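Local atomic coordinates of taurocyamine kinase (Schistosoma mansoni, PDB entry 4WOD), a protein that reversibly transfers phosphate between ATP and the guanidino group of taurocyamine, a phosphagen kinase built as two fused repeats. Residues Gln36-Ser41 against Glu71-Phe76; Arg277-Ala282 against Ile318-Asn323; Glu298-Gln303 against Val342-Glu347. The protein carries 4 engineered substitutions. All coordinates share one frame; numbering follows the deposited sequence.

Contact 1 of 3, residues Gln36-Ser41 against Glu71-Phe76; sequences QATKTS and ETFRDF
Thr-38 and Thr-40 of an irregular loop lie against Thr-72 and Phe-73, at the junction of helices 69-72 and 74-84 in the small, helical N-terminal domain of the phosphagen kinase fold. Thr-38 and Thr-72 run alongside one another in opposite senses and meet methyl to methyl, CG2 of Thr-38 lying 3.6 Å from CG2 of Thr-72. In both, OG1 lies beside the backbone N (chi1 -53° in each), which puts CG2 anti to it and into the contact. Thr-40 instead crosses Thr-72 at about a right angle, its CG2 lying 3.7 Å from Thr-72 OG1. That hydroxyl is bonded to Asn-68 O, one helical turn back. Threonine suits position 40 because its methyl packs on Phe-73 while OG1 bonds to Asp-66. Phe-73, at the N-cap position of helix 74-84, is buried and points the far end of its ring at the loop, CE1 toward Thr-38 and CE2 toward Thr-40; Tyr-35 packs edge-to-face with it. Thr-40 CG2 reaches ring atom CE2 of Phe-73 at 3.7 Å. At the ring's rim, in its plane, the carbonyl O of Thr-38 sits 3.6 Å from CZ of Phe-73.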
loop_
_atom_site.group_PDB
_atom_site.type_symbol
_atom_site.label_atom_id
_atom_site.label_comp_id
_atom_site.label_asym_id
_atom_site.label_seq_id
_atom_site.Cartn_x
_atom_site.Cartn_y
_atom_site.Cartn_z
ATOM N N GLN A 36 32.959 6.961 16.866
ATOM C CA GLN A 36 32.597 8.116 17.696
ATOM C C GLN A 36 33.715 9.164 17.813
ATOM O O GLN A 36 33.449 10.290 18.227
ATOM C CB GLN A 36 32.176 7.661 19.094
ATOM C CG GLN A 36 33.198 6.787 19.760
ATOM C CD GLN A 36 32.826 6.430 21.188
ATOM O OE1 GLN A 36 31.748 6.786 21.679
ATOM N NE2 GLN A 36 33.733 5.734 21.870
ATOM N N ALA A 37 34.946 8.802 17.450
ATOM C CA ALA A 37 36.052 9.752 17.464
ATOM C C ALA A 37 36.567 10.036 16.059
ATOM O O ALA A 37 37.476 10.847 15.882
ATOM C CB ALA A 37 37.208 9.250 18.360
ATOM N N THR A 38 35.983 9.391 15.058
ATOM C CA THR A 38 36.467 9.552 13.689
ATOM C C THR A 38 35.992 10.858 13.028
ATOM O O THR A 38 34.823 11.256 13.162
ATOM C CB THR A 38 36.042 8.346 12.840
ATOM O OG1 THR A 38 36.454 7.151 13.507
ATOM C CG2 THR A 38 36.680 8.400 11.452
ATOM N N LYS A 39 36.915 11.524 12.328
ATOM C CA LYS A 39 36.611 12.732 11.559
ATOM C C LYS A 39 36.843 12.511 10.055
ATOM O O LYS A 39 37.796 11.843 9.658
ATOM C CB LYS A 39 37.472 13.922 12.018
ATOM C CG LYS A 39 37.684 14.056 13.519
ATOM C CD LYS A 39 36.399 14.369 14.211
ATOM C CE LYS A 39 36.644 14.942 15.611
ATOM N NZ LYS A 39 37.368 14.007 16.521
ATOM N N THR A 40 35.992 13.099 9.215
ATOM C CA THR A 40 36.240 13.062 7.774
ATOM C C THR A 40 37.454 13.917 7.428
ATOM O O THR A 40 38.022 14.588 8.291
ATOM C CB THR A 40 35.045 13.590 6.963
ATOM O OG1 THR A 40 34.955 15.008 7.138
ATOM C CG2 THR A 40 33.744 12.918 7.429
ATOM N N SER A 41 37.816 13.952 6.153
ATOM C CA SER A 41 38.939 14.789 5.758
ATOM C C SER A 41 38.585 16.280 5.833
ATOM O O SER A 41 39.468 17.132 5.830
ATOM C CB SER A 41 39.397 14.419 4.348
ATOM O OG SER A 41 38.287 14.439 3.467
ATOM N N GLU A 71 32.425 7.742 2.532
ATOM C CA GLU A 71 33.604 6.896 2.661
ATOM C C GLU A 71 34.045 6.706 4.121
ATOM O O GLU A 71 34.314 5.575 4.547
ATOM C CB GLU A 71 34.754 7.472 1.847
ATOM C CG GLU A 71 36.056 6.692 1.965
ATOM C CD GLU A 71 35.914 5.204 1.628
ATOM O OE1 GLU A 71 36.657 4.401 2.232
ATOM O OE2 GLU A 71 35.076 4.838 0.768
ATOM N N THR A 72 34.062 7.795 4.889
ATOM C CA THR A 72 34.630 7.783 6.249
ATOM C C THR A 72 33.791 6.933 7.190
ATOM O O THR A 72 34.326 6.163 7.997
ATOM C CB THR A 72 34.758 9.211 6.809
ATOM O OG1 THR A 72 35.486 10.014 5.874
ATOM C CG2 THR A 72 35.494 9.217 8.187
ATOM N N PHE A 73 32.472 7.042 7.079
ATOM C CA PHE A 73 31.589 6.187 7.887
ATOM C C PHE A 73 30.866 5.152 7.025
ATOM O O PHE A 73 29.661 4.911 7.158
ATOM C CB PHE A 73 30.604 7.058 8.668
ATOM C CG PHE A 73 31.248 8.268 9.300
ATOM C CD1 PHE A 73 32.124 8.121 10.375
ATOM C CD2 PHE A 73 30.979 9.545 8.831
ATOM C CE1 PHE A 73 32.714 9.229 10.975
ATOM C CE2 PHE A 73 31.574 10.668 9.421
ATOM C CZ PHE A 73 32.444 10.506 10.500
ATOM N N ARG A 74 31.636 4.496 6.161
ATOM C CA ARG A 74 31.064 3.588 5.164
ATOM C C ARG A 74 30.205 2.423 5.677
ATOM O O ARG A 74 29.218 2.071 5.044
ATOM C CB ARG A 74 32.176 3.004 4.311
ATOM C CG ARG A 74 31.623 2.183 3.176
ATOM C CD ARG A 74 32.389 2.376 1.914
ATOM N NE ARG A 74 32.134 1.269 1.009
ATOM C CZ ARG A 74 32.982 0.899 0.061
ATOM N NH1 ARG A 74 34.126 1.563 -0.088
ATOM N NH2 ARG A 74 32.694 -0.130 -0.716
ATOM N N ASP A 75 30.581 1.813 6.799
ATOM C CA ASP A 75 29.823 0.663 7.306
ATOM C C ASP A 75 28.383 1.066 7.603
ATOM O O ASP A 75 27.455 0.264 7.463
ATOM C CB ASP A 75 30.449 0.079 8.584
ATOM C CG ASP A 75 31.844 -0.470 8.376
ATOM O OD1 ASP A 75 32.285 -0.652 7.217
ATOM O OD2 ASP A 75 32.500 -0.735 9.401
ATOM N N PHE A 76 28.214 2.314 8.040
ATOM C CA PHE A 76 26.902 2.870 8.353
ATOM C C PHE A 76 26.165 3.286 7.080
ATOM O O PHE A 76 25.040 2.847 6.830
ATOM C CB PHE A 76 27.052 4.064 9.312
ATOM C CG PHE A 76 25.795 4.879 9.500
ATOM C CD1 PHE A 76 24.741 4.400 10.275
ATOM C CD2 PHE A 76 25.677 6.149 8.925
ATOM C CE1 PHE A 76 23.580 5.161 10.455
ATOM C CE2 PHE A 76 24.508 6.925 9.099
ATOM C CZ PHE A 76 23.462 6.430 9.865
#

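Contact 2 of 3, residues Arg277-Ala282 against Ile318-Asn323; sequences RASVHA and IYDLSN
Arg-277 and Asp-320 both swing their side chains away from their own backbone N (chi1 -172° in the arginine), and a bend at the arginine's chi3 (98°) brings its guanidinium to the carboxylate. The two planes are 19° apart, but NH1 of Arg-277 comes to OD2 of Asp-320 from above the carboxylate plane, at 2.9 Å, while NH2 pairs with OD1 in a two-pronged salt bridge. Ser-279 OG adds a weak bond to OD2, and its CB lies over one guanidinium face, toward the rim. Almost perpendicular to the same carboxylate, the His-281 ring brings CE1 obliquely to 3.2 Å from Asp-320 OD2, and its NE2 is bonded to Glu-310. Beneath these polar groups the strands run antiparallel in the large sheet of the catalytic domain, Leu-321 N bonding to Val-280 O at 2.9 Å. Val-280 and Ala-282, branched and small, point to the other face, against helix 331-355. Asn-323 OD1 takes the N-H of Ala-278 at 2.7 Å. Arg-277 to His-281 are predicted to bind ATP, with Arg-121 and Arg-305 close to Arg-277; Asp-320 probably fixes this arginine's rotation and offsets part of the positive charge gathered for the nucleotide phosphates.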
loop_
_atom_site.group_PDB
_atom_site.type_symbol
_atom_site.label_atom_id
_atom_site.label_comp_id
_atom_site.label_asym_id
_atom_site.label_seq_id
_atom_site.Cartn_x
_atom_site.Cartn_y
_atom_site.Cartn_z
ATOM N N ARG A 277 15.494 13.737 -10.758
ATOM C CA ARG A 277 14.056 13.563 -10.547
ATOM C C ARG A 277 13.313 14.229 -11.686
ATOM O O ARG A 277 13.245 15.465 -11.759
ATOM C CB ARG A 277 13.591 14.144 -9.215
ATOM C CG ARG A 277 12.136 13.783 -8.898
ATOM C CD ARG A 277 11.619 14.441 -7.605
ATOM N NE ARG A 277 10.854 15.652 -7.907
ATOM C CZ ARG A 277 9.523 15.727 -7.903
ATOM N NH1 ARG A 277 8.915 16.871 -8.200
ATOM N NH2 ARG A 277 8.796 14.668 -7.585
ATOM N N ALA A 278 12.814 13.397 -12.595
ATOM C CA ALA A 278 11.983 13.850 -13.695
ATOM C C ALA A 278 10.557 13.674 -13.257
ATOM O O ALA A 278 10.207 12.614 -12.762
ATOM C CB ALA A 278 12.251 13.045 -14.944
ATOM N N SER A 279 9.718 14.668 -13.481
ATOM C CA SER A 279 8.343 14.540 -13.017
ATOM C C SER A 279 7.334 15.369 -13.807
ATOM O O SER A 279 7.702 16.306 -14.513
ATOM C CB SER A 279 8.280 14.936 -11.548
ATOM O OG SER A 279 8.350 16.336 -11.451
ATOM N N VAL A 280 6.058 15.014 -13.667
ATOM C CA VAL A 280 4.948 15.847 -14.121
ATOM C C VAL A 280 3.982 16.101 -12.974
ATOM O O VAL A 280 3.875 15.277 -12.055
ATOM C CB VAL A 280 4.150 15.201 -15.278
ATOM C CG1 VAL A 280 4.998 15.126 -16.506
ATOM C CG2 VAL A 280 3.604 13.783 -14.870
ATOM N N HIS A 281 3.300 17.244 -13.028
ATOM C CA HIS A 281 2.079 17.450 -12.251
ATOM C C HIS A 281 0.907 17.032 -13.129
ATOM O O HIS A 281 0.655 17.650 -14.166
ATOM C CB HIS A 281 1.918 18.903 -11.813
ATOM C CG HIS A 281 2.637 19.235 -10.549
ATOM N ND1 HIS A 281 3.950 18.886 -10.327
ATOM C CD2 HIS A 281 2.224 19.882 -9.433
ATOM C CE1 HIS A 281 4.319 19.304 -9.129
ATOM N NE2 HIS A 281 3.290 19.912 -8.566
ATOM N N ALA A 282 0.202 15.979 -12.736
ATOM C CA ALA A 282 -0.846 15.453 -13.602
ATOM C C ALA A 282 -2.169 15.329 -12.868
ATOM O O ALA A 282 -2.184 15.035 -11.677
ATOM C CB ALA A 282 -0.437 14.101 -14.160
ATOM N N ILE A 318 -4.704 15.969 -8.473
ATOM C CA ILE A 318 -3.462 16.392 -9.113
ATOM C C ILE A 318 -2.255 15.868 -8.340
ATOM O O ILE A 318 -2.090 16.171 -7.163
ATOM C CB ILE A 318 -3.359 17.915 -9.229
ATOM C CG1 ILE A 318 -4.483 18.450 -10.116
ATOM C CG2 ILE A 318 -2.016 18.300 -9.814
ATOM C CD1 ILE A 318 -4.342 19.905 -10.458
ATOM N N TYR A 319 -1.419 15.081 -9.010
ATOM C CA TYR A 319 -0.270 14.464 -8.357
ATOM C C TYR A 319 1.022 14.746 -9.075
ATOM O O TYR A 319 1.036 14.948 -10.288
ATOM C CB TYR A 319 -0.449 12.951 -8.253
ATOM C CG TYR A 319 -1.462 12.572 -7.213
ATOM C CD1 TYR A 319 -1.058 12.116 -5.957
ATOM C CD2 TYR A 319 -2.823 12.705 -7.467
ATOM C CE1 TYR A 319 -1.982 11.784 -4.992
ATOM C CE2 TYR A 319 -3.753 12.387 -6.512
ATOM C CZ TYR A 319 -3.334 11.913 -5.279
ATOM O OH TYR A 319 -4.274 11.587 -4.327
ATOM N N ASP A 320 2.103 14.748 -8.303
ATOM C CA ASP A 320 3.451 14.733 -8.850
ATOM C C ASP A 320 3.852 13.276 -9.063
ATOM O O ASP A 320 3.812 12.464 -8.133
ATOM C CB ASP A 320 4.422 15.450 -7.907
ATOM C CG ASP A 320 5.822 15.583 -8.490
ATOM O OD1 ASP A 320 6.585 14.595 -8.438
ATOM O OD2 ASP A 320 6.172 16.682 -8.985
ATOM N N LEU A 321 4.206 12.944 -10.299
ATOM C CA LEU A 321 4.627 11.600 -10.673
ATOM C C LEU A 321 6.054 11.673 -11.175
ATOM O O LEU A 321 6.303 12.386 -12.134
ATOM C CB LEU A 321 3.731 11.024 -11.777
ATOM C CG LEU A 321 2.230 10.991 -11.481
ATOM C CD1 LEU A 321 1.485 10.526 -12.711
ATOM C CD2 LEU A 321 1.962 10.061 -10.302
ATOM N N SER A 322 6.972 10.944 -10.549
ATOM C CA SER A 322 8.386 10.954 -10.975
ATOM C C SER A 322 9.011 9.547 -11.053
ATOM O O SER A 322 8.473 8.599 -10.502
ATOM C CB SER A 322 9.213 11.830 -10.026
ATOM O OG SER A 322 9.121 11.375 -8.691
ATOM N N ASN A 323 10.147 9.419 -11.749
ATOM C CA ASN A 323 10.928 8.195 -11.688
ATOM C C ASN A 323 11.213 7.821 -10.240
ATOM O O ASN A 323 11.601 8.674 -9.447
ATOM C CB ASN A 323 12.257 8.340 -12.459
ATOM C CG ASN A 323 13.046 9.597 -12.077
ATOM O OD1 ASN A 323 12.626 10.726 -12.357
ATOM N ND2 ASN A 323 14.228 9.397 -11.472
#

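Contact 3 of 3, residues Glu298-Gln303 against Val342-Glu347; sequences EKHGIQ and VRALLE
His-300 and Ile-302 face helix 331-355 from the turn where helix 293-299 ends and strand 302-306 begins, a turn closed by a Schellman motif in which Gly-301, with phi of 77°, is the C-prime residue: Ile-302 N bonds to Cys-297 O, and Gly-301 N to Glu-298 O at 3.0 Å. Glycine suits this spot because positive phi costs it little. His-300 brings its imidazole up to the helix: CD2 of His-300 touches CB of Ala-344 at 3.6 Å, and ND1 of His-300 lies 3.8 Å from CD2 of Leu-345 in a van der Waals contact, both partners approaching obliquely. ND1 hydrogen-bonds to Ile-296 O, which holds the ring's rotation. The small methyl of Ala-344 lets the ring come close to the helix backbone. In this phosphagen kinase catalytic domain, helix 331-355 packs across one face of the antiparallel sheet, and here it meets the edge strand 302-306 and the helix leading into it. Ile-302 reaches in with two branches. CG1 stands beside its backbone N (chi1 -66°), carrying CD1 to CG2 of Val-342 at 3.8 Å, the side chains crossing at about a right angle. Leu-345 runs alongside Ile-302 in the opposite sense and splits its fork between His-300 and Ile-302: while CD2 goes to the histidine, CD1 of Leu-345 rests 3.8 Å from CG2 of Ile-302.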
loop_
_atom_site.group_PDB
_atom_site.type_symbol
_atom_site.label_atom_id
_atom_site.label_comp_id
_atom_site.label_asym_id
_atom_site.label_seq_id
_atom_site.Cartn_x
_atom_site.Cartn_y
_atom_site.Cartn_z
ATOM N N GLU A 298 4.429 2.291 -8.297
ATOM C CA GLU A 298 5.693 1.616 -8.072
ATOM C C GLU A 298 5.956 0.516 -9.105
ATOM O O GLU A 298 7.093 0.324 -9.536
ATOM C CB GLU A 298 5.739 1.027 -6.661
ATOM C CG GLU A 298 6.802 -0.048 -6.500
ATOM C CD GLU A 298 6.885 -0.583 -5.084
ATOM O OE1 GLU A 298 5.813 -0.752 -4.450
ATOM O OE2 GLU A 298 8.021 -0.836 -4.612
ATOM N N LYS A 299 4.905 -0.175 -9.532
ATOM C CA LYS A 299 5.082 -1.267 -10.472
ATOM C C LYS A 299 5.416 -0.722 -11.866
ATOM O O LYS A 299 5.997 -1.420 -12.696
ATOM C CB LYS A 299 3.834 -2.152 -10.512
ATOM C CG LYS A 299 3.940 -3.289 -11.508
ATOM C CD LYS A 299 3.280 -4.554 -10.989
ATOM C CE LYS A 299 3.667 -5.740 -11.850
ATOM N NZ LYS A 299 5.147 -5.886 -11.931
ATOM N N HIS A 300 5.056 0.531 -12.116
ATOM C CA HIS A 300 5.438 1.198 -13.357
ATOM C C HIS A 300 6.697 2.064 -13.207
ATOM O O HIS A 300 7.019 2.861 -14.090
ATOM C CB HIS A 300 4.270 2.030 -13.873
ATOM C CG HIS A 300 3.123 1.201 -14.359
ATOM N ND1 HIS A 300 2.090 0.798 -13.537
ATOM C CD2 HIS A 300 2.862 0.670 -15.578
ATOM C CE1 HIS A 300 1.235 0.069 -14.235
ATOM N NE2 HIS A 300 1.682 -0.025 -15.476
ATOM N N GLY A 301 7.414 1.893 -12.096
ATOM C CA GLY A 301 8.673 2.596 -11.883
ATOM C C GLY A 301 8.467 4.046 -11.490
ATOM O O GLY A 301 9.333 4.888 -11.704
ATOM N N ILE A 302 7.306 4.334 -10.909
ATOM C CA ILE A 302 6.911 5.695 -10.616
ATOM C C ILE A 302 6.642 5.888 -9.118
ATOM O O ILE A 302 6.074 5.009 -8.451
ATOM C CB ILE A 302 5.654 6.103 -11.436
ATOM C CG1 ILE A 302 5.982 6.136 -12.934
ATOM C CG2 ILE A 302 5.144 7.496 -11.035
ATOM C CD1 ILE A 302 7.085 7.128 -13.298
ATOM N N GLN A 303 7.078 7.037 -8.607
ATOM C CA GLN A 303 6.783 7.473 -7.244
ATOM C C GLN A 303 5.816 8.661 -7.264
ATOM O O GLN A 303 6.126 9.696 -7.843
ATOM C CB GLN A 303 8.087 7.861 -6.537
ATOM C CG GLN A 303 7.894 8.671 -5.252
ATOM C CD GLN A 303 7.719 7.789 -4.035
ATOM O OE1 GLN A 303 7.424 6.599 -4.155
ATOM N NE2 GLN A 303 7.907 8.366 -2.851
ATOM N N VAL A 342 4.998 7.068 -16.604
ATOM C CA VAL A 342 3.997 8.114 -16.530
ATOM C C VAL A 342 3.015 7.938 -17.696
ATOM O O VAL A 342 1.789 8.047 -17.524
ATOM C CB VAL A 342 4.619 9.552 -16.541
ATOM C CG1 VAL A 342 3.579 10.576 -16.870
ATOM C CG2 VAL A 342 5.265 9.891 -15.188
ATOM N N ARG A 343 3.563 7.636 -18.872
ATOM C CA ARG A 343 2.721 7.405 -20.034
ATOM C C ARG A 343 1.697 6.278 -19.753
ATOM O O ARG A 343 0.502 6.463 -19.978
ATOM C CB ARG A 343 3.569 7.067 -21.267
ATOM C CG ARG A 343 2.716 6.494 -22.386
ATOM C CD ARG A 343 3.519 6.156 -23.639
ATOM N NE ARG A 343 2.601 5.816 -24.724
ATOM C CZ ARG A 343 2.966 5.610 -25.987
ATOM N NH1 ARG A 343 4.243 5.726 -26.334
ATOM N NH2 ARG A 343 2.052 5.312 -26.907
ATOM N N ALA A 344 2.160 5.143 -19.222
ATOM C CA ALA A 344 1.261 4.050 -18.851
ATOM C C ALA A 344 0.183 4.494 -17.847
ATOM O O ALA A 344 -0.985 4.099 -17.948
ATOM C CB ALA A 344 2.063 2.854 -18.265
ATOM N N LEU A 345 0.580 5.292 -16.865
ATOM C CA LEU A 345 -0.362 5.720 -15.829
ATOM C C LEU A 345 -1.413 6.683 -16.372
ATOM O O LEU A 345 -2.594 6.601 -16.016
ATOM C CB LEU A 345 0.384 6.366 -14.668
ATOM C CG LEU A 345 1.366 5.503 -13.878
ATOM C CD1 LEU A 345 2.026 6.352 -12.795
ATOM C CD2 LEU A 345 0.638 4.280 -13.274
ATOM N N LEU A 346 -0.989 7.597 -17.233
ATOM C CA LEU A 346 -1.928 8.541 -17.818
ATOM C C LEU A 346 -2.864 7.807 -18.791
ATOM O O LEU A 346 -4.064 8.117 -18.864
ATOM C CB LEU A 346 -1.178 9.699 -18.513
ATOM C CG LEU A 346 -0.329 10.624 -17.631
ATOM C CD1 LEU A 346 0.488 11.556 -18.497
ATOM C CD2 LEU A 346 -1.152 11.430 -16.616
ATOM N N GLU A 347 -2.330 6.834 -19.530
ATOM C CA GLU A 347 -3.177 6.009 -20.400
ATOM C C GLU A 347 -4.216 5.250 -19.555
ATOM O O GLU A 347 -5.378 5.098 -19.952
ATOM C CB GLU A 347 -2.338 5.026 -21.222
ATOM C CG GLU A 347 -1.611 5.658 -22.395
ATOM C CD GLU A 347 -0.661 4.698 -23.107
ATOM O OE1 GLU A 347 -0.257 3.688 -22.511
ATOM O OE2 GLU A 347 -0.298 4.964 -24.266
#

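In the fold
Contact 1 closes early in the chain, within the N-terminal domain, while contacts 2 and 3 both belong to the catalytic domain of the same repeat. The centre of contact 1 lies about 36 Å from that of contact 2 and 39 Å from that of contact 3, and it touches neither. Contacts 2 and 3 have centres about 10 Å apart and interlock along the chain, their segments alternating. They share one antiparallel sheet, in which 277-283, 318-323 and the edge strand 302-306 are successive neighbours, and Val-342 and Leu-346 of helix 331-355 pack on Val-280 and Ala-282. The helix thus backs the strand pair whose opposite face carries Ser-279 and His-281, among the residues predicted to bind ATP.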